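Tannase (Lactobacillus plantarum, PDB 3WA7) probably hydrolyses the galloyl ester bonds of tannins, releasing gallic acid, with an alpha/beta-hydrolase fold. Local coordinates at residues I157-T162 / F198-Y203; A111-R116 / V134-A139; D213-W218 / A263-Y268; R412-A417 / G453-G458; A347-D352 / K369-L374. All blocks are in the same frame, centred on the assembly; numbering follows the deposited sequence. Where two conformers were deposited one is given.

Contact 1 of 5, residues I157-T162 / F198-Y203; sequences IITNGT and FAVSAY
Ile-157 O receives two backbone N-H groups from the opposing segment, Phe-198 N at 3.0 Å and, one residue further, Ala-199 N bound to that same Ile-157 O at 3.2 Å. From there the two strand segments run parallel, 13° apart, with further bonds from Thr-159 N to Ala-199 O, Ser-201 N to Thr-159 O and Tyr-203 N to Gly-161 O. Asn-160 adds a side-chain link. Asn-160 CB lies 4.1 Å from Ser-201 CB, and with CG anti to the backbone N (chi1 -173°) the amide is carried across to Ser-201, Asn-160 CG coming 3.7 Å from Ser-201 OG. These are neighbouring strands of the central alpha/beta-hydrolase sheet, and Gly-161 belongs to a GxSxG sequence consistent with the nucleophile elbow. At the tip, Asn-160 OD1 accepts from Ser-201 OG at 2.7 Å, the hydroxyl standing above the amide plane. Asn-160 OD1 also sits at the edge of the Tyr-203 ring, 3.3 Å from Tyr-203 CE1, with amide and ring planes 75° apart; ND2 donates to Asp-454 OD1, so both amide ends fix its rotation. Replacing Asn-160 with an alanine would probably leave Ser-201 OG without this acceptor and Asp-454 OD1 without its amide donor. Near the start of the strands Ile-158 CG1 packs on Ala-199 CB at 3.9 Å and approaches the edge of the Phe-198 ring, while Thr-159 OG1 is hydrogen-bonded to Ser-169 OG of helix 164-174.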
# COMPACT_ATOMS: atom_id res chain seq x y z
N ILE A 157 -6.69 15.55 -3.78
CA ILE A 157 -5.47 14.75 -3.88
C ILE A 157 -5.85 13.31 -3.56
O ILE A 157 -6.48 13.04 -2.54
CB ILE A 157 -4.39 15.23 -2.89
CG1 ILE A 157 -3.85 16.60 -3.33
CG2 ILE A 157 -3.25 14.21 -2.83
CD1 ILE A 157 -2.82 17.20 -2.37
N ILE A 158 -5.47 12.40 -4.44
CA ILE A 158 -5.78 10.99 -4.25
C ILE A 158 -4.49 10.20 -4.40
O ILE A 158 -3.89 10.18 -5.47
CB ILE A 158 -6.79 10.49 -5.31
CG1 ILE A 158 -8.06 11.35 -5.23
CG2 ILE A 158 -7.14 9.02 -5.06
CD1 ILE A 158 -9.07 11.05 -6.31
N THR A 159 -4.06 9.57 -3.31
CA THR A 159 -2.83 8.79 -3.36
C THR A 159 -3.09 7.39 -3.89
O THR A 159 -4.22 6.88 -3.82
CB THR A 159 -2.17 8.68 -1.97
OG1 THR A 159 -3.15 8.28 -1.00
CG2 THR A 159 -1.55 10.00 -1.57
N ASN A 160 -2.05 6.78 -4.44
CA ASN A 160 -2.16 5.42 -4.95
C ASN A 160 -0.82 4.74 -4.80
O ASN A 160 0.23 5.37 -4.91
CB ASN A 160 -2.58 5.42 -6.43
CG ASN A 160 -2.86 4.02 -6.94
OD1 ASN A 160 -3.54 3.23 -6.28
ND2 ASN A 160 -2.33 3.70 -8.11
N GLY A 161 -0.86 3.44 -4.54
CA GLY A 161 0.38 2.70 -4.38
C GLY A 161 0.07 1.23 -4.24
O GLY A 161 -1.07 0.86 -3.96
N THR A 162 1.08 0.40 -4.44
CA THR A 162 0.93 -1.05 -4.35
C THR A 162 1.87 -1.63 -3.30
O THR A 162 3.01 -1.19 -3.17
CB THR A 162 1.26 -1.70 -5.72
OG1 THR A 162 0.31 -1.25 -6.70
CG2 THR A 162 1.20 -3.21 -5.62
N PHE A 198 -7.72 13.96 0.06
CA PHE A 198 -9.12 13.70 -0.27
C PHE A 198 -9.53 12.22 -0.29
O PHE A 198 -10.56 11.85 0.26
CB PHE A 198 -9.44 14.33 -1.63
CG PHE A 198 -10.85 14.11 -2.09
CD1 PHE A 198 -11.91 14.72 -1.45
CD2 PHE A 198 -11.11 13.31 -3.20
CE1 PHE A 198 -13.23 14.55 -1.90
CE2 PHE A 198 -12.42 13.12 -3.66
CZ PHE A 198 -13.48 13.75 -3.01
N ALA A 199 -8.72 11.39 -0.93
CA ALA A 199 -9.06 9.97 -1.02
C ALA A 199 -7.83 9.08 -1.09
O ALA A 199 -6.74 9.53 -1.46
CB ALA A 199 -9.94 9.73 -2.24
N VAL A 200 -8.03 7.82 -0.74
CA VAL A 200 -6.96 6.84 -0.73
C VAL A 200 -7.24 5.64 -1.62
O VAL A 200 -8.32 5.04 -1.56
CB VAL A 200 -6.73 6.27 0.70
CG1 VAL A 200 -5.77 5.08 0.66
CG2 VAL A 200 -6.18 7.35 1.61
N SER A 201 -6.27 5.30 -2.47
CA SER A 201 -6.35 4.12 -3.31
C SER A 201 -5.15 3.28 -2.88
O SER A 201 -4.02 3.78 -2.84
CB SER A 201 -6.24 4.45 -4.79
OG SER A 201 -6.15 3.25 -5.54
N ALA A 202 -5.39 2.03 -2.52
CA ALA A 202 -4.30 1.18 -2.08
C ALA A 202 -4.46 -0.27 -2.52
O ALA A 202 -5.50 -0.89 -2.28
CB ALA A 202 -4.17 1.24 -0.56
N TYR A 203 -3.43 -0.79 -3.17
CA TYR A 203 -3.42 -2.17 -3.61
C TYR A 203 -2.54 -2.96 -2.64
O TYR A 203 -1.44 -2.53 -2.30
CB TYR A 203 -2.88 -2.29 -5.03
CG TYR A 203 -3.79 -1.66 -6.06
CD1 TYR A 203 -3.71 -0.30 -6.34
CD2 TYR A 203 -4.76 -2.42 -6.72
CE1 TYR A 203 -4.58 0.30 -7.26
CE2 TYR A 203 -5.63 -1.84 -7.62
CZ TYR A 203 -5.53 -0.48 -7.89
OH TYR A 203 -6.39 0.10 -8.80

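Contact 2 of 5, residues A111-R116 / V134-A139; sequences AGIRGR and VDMKAA
The loop leaving strand 107-111 of the alpha/beta-hydrolase sheet is held against helix 131-145 by a buried salt bridge between Arg-114 and Asp-135. Arg-114 grips the carboxylate side-on: Arg-114 NE donates to Asp-135 OD2 at 2.8 Å and NH2 to Asp-135 OD1 at 2.9 Å. The two bonds differ in approach. NE meets OD2 on its syn side, whereas NH2 reaches OD1 from above the carboxylate plane, consistent with the 40° between the guanidinium and carboxylate planes. The anti lone pair of Asp-135 OD2 takes a third bond, from the backbone Arg-114 N at 2.9 Å. Bending the arginine chain at chi3 (-69°) lets its head curl back to the carboxylate whose OD2 its own backbone N already holds. Asp-135 OD1 has a second partner in Gln-43 NE2. Beside this polar cluster, Ile-113 CD1 lies 3.7 Å from Asp-135 CB and 4.3 Å from the selenium of Met-136, a selenomethionine introduced by labelling. Further along, Ala-111 CB and Ala-139 CB touch at 3.5 Å, allowing a close approach of strand end and helix. Met-71 of strand 69-72 packs on Met-136 and Ala-139, while Leu-188 of helix 182-188 packs against Arg-114 and Val-134.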
# COMPACT_ATOMS: atom_id res chain seq x y z
N ALA A 111 5.91 11.71 -6.80
CA ALA A 111 7.05 12.05 -5.96
C ALA A 111 7.98 10.88 -5.67
O ALA A 111 7.54 9.74 -5.51
CB ALA A 111 6.56 12.66 -4.65
N GLY A 112 9.28 11.18 -5.61
CA GLY A 112 10.27 10.17 -5.29
C GLY A 112 10.23 10.05 -3.78
O GLY A 112 10.11 11.06 -3.08
N ILE A 113 10.34 8.83 -3.27
CA ILE A 113 10.26 8.57 -1.84
C ILE A 113 11.45 7.77 -1.31
O ILE A 113 11.82 6.75 -1.88
CB ILE A 113 8.96 7.77 -1.53
CG1 ILE A 113 7.74 8.53 -2.05
CG2 ILE A 113 8.85 7.50 -0.03
CD1 ILE A 113 7.51 9.87 -1.37
N ARG A 114 12.04 8.23 -0.21
CA ARG A 114 13.17 7.53 0.39
C ARG A 114 12.75 6.14 0.88
O ARG A 114 11.61 5.94 1.28
CB ARG A 114 13.72 8.31 1.58
CG ARG A 114 14.57 9.51 1.23
CD ARG A 114 14.95 10.24 2.50
NE ARG A 114 13.79 10.89 3.10
CZ ARG A 114 13.75 11.38 4.34
NH1 ARG A 114 14.81 11.27 5.13
NH2 ARG A 114 12.66 12.00 4.77
N GLY A 115 13.70 5.21 0.85
CA GLY A 115 13.44 3.85 1.29
C GLY A 115 14.52 3.37 2.24
O GLY A 115 15.52 4.06 2.46
N ARG A 116 14.34 2.17 2.78
CA ARG A 116 15.27 1.60 3.76
C ARG A 116 16.73 1.50 3.37
O ARG A 116 17.60 1.43 4.24
CB ARG A 116 14.76 0.21 4.21
CG ARG A 116 14.63 -0.82 3.09
CD ARG A 116 13.83 -2.03 3.58
NE ARG A 116 13.55 -3.00 2.52
CZ ARG A 116 14.39 -3.95 2.13
NH1 ARG A 116 15.58 -4.08 2.70
NH2 ARG A 116 14.03 -4.80 1.17
N VAL A 134 7.20 10.51 5.76
CA VAL A 134 7.58 11.91 5.91
C VAL A 134 7.71 12.50 4.51
O VAL A 134 7.26 13.62 4.24
CB VAL A 134 8.91 12.06 6.68
CG1 VAL A 134 9.45 13.48 6.55
CG2 VAL A 134 8.69 11.74 8.15
N ASP A 135 8.33 11.74 3.60
CA ASP A 135 8.50 12.22 2.22
C ASP A 135 7.16 12.34 1.50
O ASP A 135 6.94 13.30 0.76
CB ASP A 135 9.42 11.29 1.43
CG ASP A 135 10.89 11.52 1.72
OD1 ASP A 135 11.22 12.54 2.37
OD2 ASP A 135 11.71 10.68 1.31
N MSE A 136 6.27 11.38 1.70
CA MSE A 136 4.96 11.44 1.05
C MSE A 136 4.23 12.69 1.53
O MSE A 136 3.60 13.40 0.74
CB MSE A 136 4.14 10.19 1.39
CG MSE A 136 2.86 10.05 0.58
SE MSE A 136 3.20 9.76 -1.31
CE MSE A 136 2.76 11.52 -1.99
N LYS A 137 4.33 12.98 2.82
CA LYS A 137 3.67 14.15 3.39
C LYS A 137 4.31 15.44 2.89
O LYS A 137 3.61 16.42 2.63
CB LYS A 137 3.72 14.10 4.92
CG LYS A 137 2.73 13.12 5.55
CD LYS A 137 3.01 12.89 7.03
CE LYS A 137 1.92 12.05 7.69
NZ LYS A 137 0.62 12.77 7.73
N ALA A 138 5.63 15.45 2.77
CA ALA A 138 6.33 16.64 2.29
C ALA A 138 5.88 16.94 0.86
O ALA A 138 5.67 18.10 0.50
CB ALA A 138 7.84 16.43 2.33
N ALA A 139 5.73 15.89 0.06
CA ALA A 139 5.30 16.06 -1.32
C ALA A 139 3.88 16.60 -1.36
O ALA A 139 3.56 17.47 -2.17
CB ALA A 139 5.38 14.73 -2.06

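Contact 3 of 5, residues D213-W218 / A263-Y268; sequences DMAYEW and AQFSTY
Met-214, a labelling selenomethionine, meets Gln-264, Phe-265 and Tyr-268 where helix 209-220 crosses helix 252-271. The axes of the two short segments approach to 8.2 Å at a signed crossing angle of -119°, in an insertion between sheet strands 199-203 and 410-414 that is consistent with the lid of tannases. Met-214 CB packs on Phe-265 CB at 3.8 Å; the selenium of Met-214 touches Gln-264 O at 3.6 Å, and the chain, bent at chi3, brings Met-214 CE to Tyr-268 CB. Next, Ala-215 sets its CA over one face of the Phe-265 ring, a CH-pi contact 3.9 Å from CA to the ring centroid, while Ala-215 CB reaches Phe-265 CE1 at 3.6 Å. The phenyl ring, put between the helices by a chi1 of -176°, extends to Trp-218, one helical turn on from Met-214. Trp-218 NE1 is hydrogen-bonded to Gly-288 O. Phe-265 CE2 lies over one face of the indole, the phenyl centroid 5.2 Å from that of the Trp-218 five-membered ring. Without the phenyl ring, as with an alanine at Phe-265, a gap would probably open between the helices, depriving Trp-218 and Ala-215 of their shared aromatic neighbour. The indole and phenyl planes are oblique, at 37°, with Trp-218 CB and Phe-265 CD2 3.5 Å apart.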
# COMPACT_ATOMS: atom_id res chain seq x y z
N ASP A 213 2.46 -10.91 11.66
CA ASP A 213 2.95 -12.26 11.90
C ASP A 213 1.84 -13.14 12.45
O ASP A 213 1.68 -14.28 12.03
CB ASP A 213 4.14 -12.25 12.87
CG ASP A 213 5.41 -11.71 12.23
OD1 ASP A 213 5.67 -12.08 11.06
OD2 ASP A 213 6.14 -10.95 12.89
N MSE A 214 1.08 -12.61 13.41
CA MSE A 214 -0.02 -13.35 14.00
C MSE A 214 -1.09 -13.65 12.95
O MSE A 214 -1.65 -14.75 12.91
CB MSE A 214 -0.66 -12.57 15.14
CG MSE A 214 0.19 -12.50 16.40
SE MSE A 214 -0.77 -11.59 17.81
CE MSE A 214 -0.70 -9.82 17.10
N ALA A 215 -1.38 -12.67 12.09
CA ALA A 215 -2.39 -12.86 11.06
C ALA A 215 -1.94 -13.92 10.05
O ALA A 215 -2.74 -14.74 9.60
CB ALA A 215 -2.67 -11.54 10.34
N TYR A 216 -0.66 -13.89 9.70
CA TYR A 216 -0.14 -14.84 8.72
C TYR A 216 -0.26 -16.28 9.21
O TYR A 216 -0.62 -17.17 8.44
CB TYR A 216 1.32 -14.54 8.39
CG TYR A 216 1.71 -14.95 6.98
CD1 TYR A 216 1.29 -14.20 5.88
CD2 TYR A 216 2.45 -16.11 6.75
CE1 TYR A 216 1.61 -14.60 4.58
CE2 TYR A 216 2.77 -16.52 5.45
CZ TYR A 216 2.34 -15.76 4.37
OH TYR A 216 2.65 -16.15 3.09
N GLU A 217 0.04 -16.50 10.48
CA GLU A 217 -0.04 -17.85 11.03
C GLU A 217 -1.47 -18.29 11.30
O GLU A 217 -1.77 -19.48 11.25
CB GLU A 217 0.82 -17.95 12.29
CG GLU A 217 2.30 -17.72 11.99
CD GLU A 217 2.76 -18.46 10.74
OE1 GLU A 217 2.52 -19.69 10.64
OE2 GLU A 217 3.35 -17.82 9.84
N TRP A 218 -2.36 -17.35 11.59
CA TRP A 218 -3.76 -17.72 11.78
C TRP A 218 -4.20 -18.32 10.45
O TRP A 218 -4.93 -19.31 10.40
CB TRP A 218 -4.62 -16.49 12.09
CG TRP A 218 -6.09 -16.77 11.89
CD1 TRP A 218 -6.92 -17.46 12.73
CD2 TRP A 218 -6.87 -16.45 10.73
NE1 TRP A 218 -8.17 -17.59 12.16
CE2 TRP A 218 -8.16 -16.98 10.94
CE3 TRP A 218 -6.60 -15.76 9.54
CZ2 TRP A 218 -9.19 -16.85 9.99
CZ3 TRP A 218 -7.62 -15.64 8.59
CH2 TRP A 218 -8.90 -16.18 8.83
N ALA A 263 -2.62 -18.62 17.83
CA ALA A 263 -3.42 -18.52 19.05
C ALA A 263 -3.52 -17.07 19.51
O ALA A 263 -4.60 -16.61 19.89
CB ALA A 263 -2.79 -19.37 20.15
N GLN A 264 -2.41 -16.35 19.47
CA GLN A 264 -2.42 -14.96 19.91
C GLN A 264 -3.22 -14.05 18.98
O GLN A 264 -3.71 -13.00 19.40
CB GLN A 264 -0.99 -14.46 20.10
CG GLN A 264 -0.33 -15.01 21.36
CD GLN A 264 -1.18 -14.82 22.60
OE1 GLN A 264 -2.02 -15.67 22.94
NE2 GLN A 264 -0.99 -13.70 23.29
N PHE A 265 -3.36 -14.43 17.71
CA PHE A 265 -4.13 -13.61 16.79
C PHE A 265 -5.59 -13.52 17.26
O PHE A 265 -6.24 -12.50 17.05
CB PHE A 265 -4.10 -14.17 15.37
CG PHE A 265 -4.80 -13.30 14.36
CD1 PHE A 265 -4.31 -12.03 14.06
CD2 PHE A 265 -5.96 -13.74 13.71
CE1 PHE A 265 -4.96 -11.21 13.14
CE2 PHE A 265 -6.61 -12.93 12.79
CZ PHE A 265 -6.11 -11.66 12.50
N SER A 266 -6.10 -14.58 17.88
CA SER A 266 -7.49 -14.54 18.35
C SER A 266 -7.67 -13.42 19.35
O SER A 266 -8.65 -12.68 19.31
CB SER A 266 -7.90 -15.88 18.99
OG SER A 266 -7.92 -16.92 18.03
N THR A 267 -6.71 -13.28 20.26
CA THR A 267 -6.79 -12.24 21.26
C THR A 267 -6.70 -10.86 20.62
O THR A 267 -7.46 -9.96 20.96
CB THR A 267 -5.67 -12.40 22.30
OG1 THR A 267 -5.83 -13.67 22.95
CG2 THR A 267 -5.74 -11.30 23.35
N TYR A 268 -5.75 -10.70 19.71
CA TYR A 268 -5.58 -9.43 19.01
C TYR A 268 -6.85 -9.08 18.24
O TYR A 268 -7.39 -7.98 18.36
CB TYR A 268 -4.41 -9.52 18.03
CG TYR A 268 -4.36 -8.34 17.08
CD1 TYR A 268 -4.10 -7.05 17.55
CD2 TYR A 268 -4.64 -8.50 15.72
CE1 TYR A 268 -4.12 -5.95 16.69
CE2 TYR A 268 -4.67 -7.41 14.86
CZ TYR A 268 -4.40 -6.14 15.35
OH TYR A 268 -4.43 -5.06 14.49

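Contact 4 of 5, residues R412-A417 / G453-G458; sequences RIRHGA and GDYDLG
The backbones of Arg-412 and Arg-414, on strand 410-414, stay apart from the segment carrying Asp-456, and side chains make the contact: the nearest CA atoms, of Arg-414 and Gly-453, are 8.1 Å apart. Segment 453-458 is a loop that becomes helical at Leu-457, with Asp-456 at the N-cap position, although its carboxylate makes no capping bond. It is turned to the arginines instead. Arg-412, with CG anti to the backbone N (chi1 -176°) and its chain extended to NE, arrives end-on, giving both NH2 at 2.8 Å and NH1 at 3.2 Å to Asp-456 OD2. This oxygen lies in the guanidinium plane, yet both nitrogens reach it from the same face of the carboxylate, the two planes being 60° apart. The result is a salt-bridge network joining a strand of the central alpha/beta-hydrolase sheet to the loop that follows His-451, of a possible Ser-His-Asp triad. Arg-414 joins it less directly: Arg-414 NE is 3.9 Å from Asp-456 OD2, a long pairing of charges with no N-H aimed at the oxygen. A water bridges the two, accepting from Arg-414 NE at 3.0 Å and donating to Asp-456 OD2 at 2.7 Å. Arg-414 NH1 holds Ile-413 O and NH2 pairs with Asp-442, while Asp-456 OD1 is hydrogen-bonded to Tyr-203 OH. Arg-414 CZ lies over one face of the Arg-412 guanidinium, and Tyr-455 OH touches Arg-414 CB at 3.4 Å.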
# COMPACT_ATOMS: atom_id res chain seq x y z
N ARG A 412 -10.43 3.23 -1.23
CA ARG A 412 -10.61 2.13 -2.17
C ARG A 412 -9.44 1.18 -1.93
O ARG A 412 -8.28 1.53 -2.14
CB ARG A 412 -10.59 2.61 -3.62
CG ARG A 412 -10.87 1.47 -4.61
CD ARG A 412 -11.04 1.99 -6.04
NE ARG A 412 -11.51 0.95 -6.96
CZ ARG A 412 -10.73 0.03 -7.53
NH1 ARG A 412 -9.43 0.01 -7.28
NH2 ARG A 412 -11.25 -0.85 -8.36
N ILE A 413 -9.76 -0.02 -1.46
CA ILE A 413 -8.75 -1.01 -1.16
C ILE A 413 -8.95 -2.30 -1.94
O ILE A 413 -10.08 -2.78 -2.08
CB ILE A 413 -8.79 -1.36 0.35
CG1 ILE A 413 -8.63 -0.08 1.18
CG2 ILE A 413 -7.70 -2.38 0.67
CD1 ILE A 413 -8.80 -0.31 2.67
N ARG A 414 -7.85 -2.84 -2.45
CA ARG A 414 -7.87 -4.09 -3.20
C ARG A 414 -6.72 -4.99 -2.76
O ARG A 414 -5.62 -4.50 -2.47
CB ARG A 414 -7.75 -3.82 -4.71
CG ARG A 414 -8.97 -3.16 -5.35
CD ARG A 414 -10.15 -4.13 -5.40
NE ARG A 414 -11.32 -3.56 -6.06
CZ ARG A 414 -12.15 -2.66 -5.52
NH1 ARG A 414 -11.94 -2.22 -4.28
NH2 ARG A 414 -13.19 -2.23 -6.21
N HIS A 415 -6.98 -6.29 -2.70
CA HIS A 415 -5.96 -7.28 -2.35
C HIS A 415 -6.35 -8.54 -3.12
O HIS A 415 -7.44 -9.06 -2.93
CB HIS A 415 -5.94 -7.58 -0.85
CG HIS A 415 -4.86 -8.54 -0.44
ND1 HIS A 415 -3.66 -8.13 0.09
CD2 HIS A 415 -4.79 -9.89 -0.54
CE1 HIS A 415 -2.89 -9.18 0.30
NE2 HIS A 415 -3.55 -10.26 -0.07
N GLY A 416 -5.46 -9.00 -3.99
CA GLY A 416 -5.76 -10.18 -4.79
C GLY A 416 -6.05 -11.45 -4.01
O GLY A 416 -5.40 -11.72 -2.99
N ALA A 417 -7.01 -12.24 -4.48
CA ALA A 417 -7.37 -13.49 -3.82
C ALA A 417 -6.24 -14.51 -3.91
O ALA A 417 -6.28 -15.54 -3.23
CB ALA A 417 -8.65 -14.06 -4.44
N GLY A 453 -0.76 -4.51 -8.45
CA GLY A 453 -1.69 -3.39 -8.37
C GLY A 453 -1.97 -2.77 -9.73
O GLY A 453 -1.45 -3.23 -10.74
N ASP A 454 -2.81 -1.74 -9.74
CA ASP A 454 -3.15 -1.01 -10.97
C ASP A 454 -3.63 -1.91 -12.12
O ASP A 454 -3.41 -1.59 -13.29
CB ASP A 454 -1.94 -0.20 -11.44
CG ASP A 454 -1.57 0.93 -10.49
OD1 ASP A 454 -1.93 0.85 -9.30
OD2 ASP A 454 -0.91 1.89 -10.93
N TYR A 455 -4.31 -3.00 -11.79
CA TYR A 455 -4.80 -3.93 -12.81
C TYR A 455 -6.27 -3.73 -13.16
O TYR A 455 -6.82 -4.45 -14.00
CB TYR A 455 -4.58 -5.37 -12.33
CG TYR A 455 -5.00 -5.58 -10.89
CD1 TYR A 455 -6.35 -5.57 -10.53
CD2 TYR A 455 -4.05 -5.73 -9.88
CE1 TYR A 455 -6.74 -5.70 -9.20
CE2 TYR A 455 -4.43 -5.86 -8.55
CZ TYR A 455 -5.78 -5.85 -8.22
OH TYR A 455 -6.17 -5.95 -6.90
N ASP A 456 -6.90 -2.75 -12.53
CA ASP A 456 -8.32 -2.47 -12.74
C ASP A 456 -8.57 -0.97 -12.91
O ASP A 456 -9.48 -0.42 -12.30
CB ASP A 456 -9.10 -2.95 -11.51
CG ASP A 456 -8.57 -2.34 -10.23
OD1 ASP A 456 -7.56 -1.61 -10.30
OD2 ASP A 456 -9.15 -2.59 -9.15
N LEU A 457 -7.76 -0.32 -13.74
CA LEU A 457 -7.89 1.12 -13.93
C LEU A 457 -9.29 1.61 -14.32
O LEU A 457 -9.69 2.71 -13.92
CB LEU A 457 -6.85 1.61 -14.94
CG LEU A 457 -5.40 1.30 -14.54
CD1 LEU A 457 -4.45 1.96 -15.52
CD2 LEU A 457 -5.14 1.80 -13.12
N GLY A 458 -10.02 0.81 -15.08
CA GLY A 458 -11.36 1.21 -15.48
C GLY A 458 -12.25 1.44 -14.26
O GLY A 458 -12.98 2.43 -14.19
O HOH W 1 -10.70 -4.71 -8.75

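Contact 5 of 5, residues A347-D352 / K369-L374; sequences AFDQLD and KHFTAL
Asp-349 OD2 is gripped from opposite faces of its carboxylate plane, by Phe-371 N at 2.8 Å and by Thr-372 OG1, which donates to the same Asp-349 OD2 at 2.7 Å. The aspartate is the centre of an inverse gamma turn, and Thr-372 is the N-cap of helix 373-377, its side chain also capping a backbone N further on, so the acid ties a loop to a helix start. Swinging CG away from the backbone N (chi1 -165°) sends the carboxylate across to the second segment. The other oxygen, Asp-349 OD1, makes a His-carboxylate hydrogen bond with His-370 ND1 at 2.7 Å: ND1 meets it on its syn side, 27° out of the carboxylate plane, while the oxygen lies in the imidazole plane. Asn-358 ND2 is a second donor to OD1. Four donors on a largely buried acid would probably favour its charged form. Beneath these bonds Asp-349 CB lies over one face of the Phe-371 ring, a CH-pi contact with CB 3.9 Å from the centroid, while Phe-348 CB comes to the edge of that ring at Phe-371 CZ, 4.0 Å away. His-370 NE2 pairs with Ser-379 OG, and the ring edge at His-370 CE1 approaches Gln-350 O to 3.1 Å.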
# COMPACT_ATOMS: atom_id res chain seq x y z
N ALA A 347 6.72 -14.42 9.41
CA ALA A 347 6.74 -13.93 8.03
C ALA A 347 7.26 -12.50 7.87
O ALA A 347 7.78 -12.15 6.81
CB ALA A 347 5.33 -14.03 7.43
N PHE A 348 7.13 -11.69 8.92
CA PHE A 348 7.57 -10.30 8.86
C PHE A 348 8.70 -9.96 9.82
O PHE A 348 9.73 -9.43 9.41
CB PHE A 348 6.38 -9.36 9.09
CG PHE A 348 5.30 -9.51 8.05
CD1 PHE A 348 4.41 -10.59 8.10
CD2 PHE A 348 5.21 -8.62 6.98
CE1 PHE A 348 3.45 -10.78 7.09
CE2 PHE A 348 4.26 -8.80 5.98
CZ PHE A 348 3.38 -9.88 6.03
N ASP A 349 8.52 -10.27 11.10
CA ASP A 349 9.58 -9.98 12.06
C ASP A 349 10.46 -11.22 12.21
O ASP A 349 10.30 -12.01 13.14
CB ASP A 349 8.99 -9.58 13.41
CG ASP A 349 10.03 -8.92 14.31
OD1 ASP A 349 11.23 -9.02 14.01
OD2 ASP A 349 9.64 -8.29 15.32
N GLN A 350 11.40 -11.39 11.28
CA GLN A 350 12.30 -12.53 11.32
C GLN A 350 13.19 -12.50 12.55
O GLN A 350 13.66 -11.44 12.97
CB GLN A 350 13.15 -12.57 10.04
CG GLN A 350 12.49 -13.30 8.89
CD GLN A 350 12.61 -14.81 9.03
OE1 GLN A 350 13.72 -15.35 9.02
NE2 GLN A 350 11.48 -15.49 9.16
N LEU A 351 13.42 -13.67 13.14
CA LEU A 351 14.23 -13.75 14.35
C LEU A 351 15.67 -13.30 14.12
O LEU A 351 16.33 -12.85 15.06
CB LEU A 351 14.22 -15.18 14.91
CG LEU A 351 12.83 -15.75 15.20
CD1 LEU A 351 12.98 -17.10 15.91
CD2 LEU A 351 12.03 -14.79 16.06
N ASP A 352 16.15 -13.42 12.89
CA ASP A 352 17.51 -13.01 12.57
C ASP A 352 17.60 -11.63 11.93
O ASP A 352 18.66 -11.24 11.42
CB ASP A 352 18.19 -14.04 11.66
CG ASP A 352 17.44 -14.28 10.36
OD1 ASP A 352 16.51 -13.51 10.05
OD2 ASP A 352 17.79 -15.24 9.64
N LYS A 369 15.85 -3.88 13.16
CA LYS A 369 15.32 -4.09 14.50
C LYS A 369 14.08 -4.98 14.47
O LYS A 369 13.49 -5.21 13.41
CB LYS A 369 14.90 -2.76 15.15
CG LYS A 369 16.01 -1.78 15.49
CD LYS A 369 15.43 -0.61 16.27
CE LYS A 369 16.48 0.45 16.58
NZ LYS A 369 15.89 1.59 17.35
N HIS A 370 13.71 -5.50 15.63
CA HIS A 370 12.49 -6.29 15.73
C HIS A 370 11.41 -5.25 16.00
O HIS A 370 11.71 -4.11 16.37
CB HIS A 370 12.58 -7.27 16.90
CG HIS A 370 13.55 -8.39 16.67
ND1 HIS A 370 13.42 -9.28 15.62
CD2 HIS A 370 14.66 -8.77 17.34
CE1 HIS A 370 14.41 -10.15 15.66
NE2 HIS A 370 15.18 -9.86 16.69
N PHE A 371 10.15 -5.63 15.80
CA PHE A 371 9.04 -4.72 16.03
C PHE A 371 7.87 -5.42 16.71
O PHE A 371 6.73 -4.94 16.68
CB PHE A 371 8.61 -4.05 14.72
CG PHE A 371 8.50 -4.99 13.55
CD1 PHE A 371 7.26 -5.53 13.19
CD2 PHE A 371 9.62 -5.33 12.80
CE1 PHE A 371 7.15 -6.39 12.09
CE2 PHE A 371 9.52 -6.18 11.71
CZ PHE A 371 8.29 -6.71 11.35
N THR A 372 8.17 -6.57 17.31
CA THR A 372 7.19 -7.37 18.04
C THR A 372 7.91 -7.95 19.25
O THR A 372 9.10 -8.27 19.18
CB THR A 372 6.64 -8.54 17.20
OG1 THR A 372 7.71 -9.44 16.87
CG2 THR A 372 6.00 -8.02 15.92
N ALA A 373 7.20 -8.07 20.37
CA ALA A 373 7.80 -8.61 21.58
C ALA A 373 8.26 -10.05 21.36
O ALA A 373 9.31 -10.46 21.84
CB ALA A 373 6.79 -8.55 22.73
N LEU A 374 7.46 -10.81 20.61
CA LEU A 374 7.78 -12.21 20.34
C LEU A 374 9.15 -12.40 19.69
O LEU A 374 9.97 -13.20 20.17
CB LEU A 374 6.72 -12.82 19.43
CG LEU A 374 7.00 -14.26 19.00
CD1 LEU A 374 6.67 -15.20 20.14
CD2 LEU A 374 6.18 -14.60 17.77

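In the fold
Running from the N terminus, contact 2 closes first, folding the loop after strand 107-111 onto helix 131-145. That helix leads into strand 157-160, where contact 1 begins; its 35 intervening residues hold two helices and form a beta-alpha-beta crossover to strand 199-203. Contact 3 follows, closing a loop that includes the hairpin 225-249, then contact 5 closes a shorter one, and contact 4 comes last, from strand 410-414 to the final helix. All five are in series; none nests or crosses. Contacts 1 and 4 meet where strands 199-203 and 410-414 are neighbours in the central sheet, and through Tyr-203 and Asp-456; contacts 3 and 5 join in the insertion through Asp-213, which binds Phe-348 N and Asp-349 N.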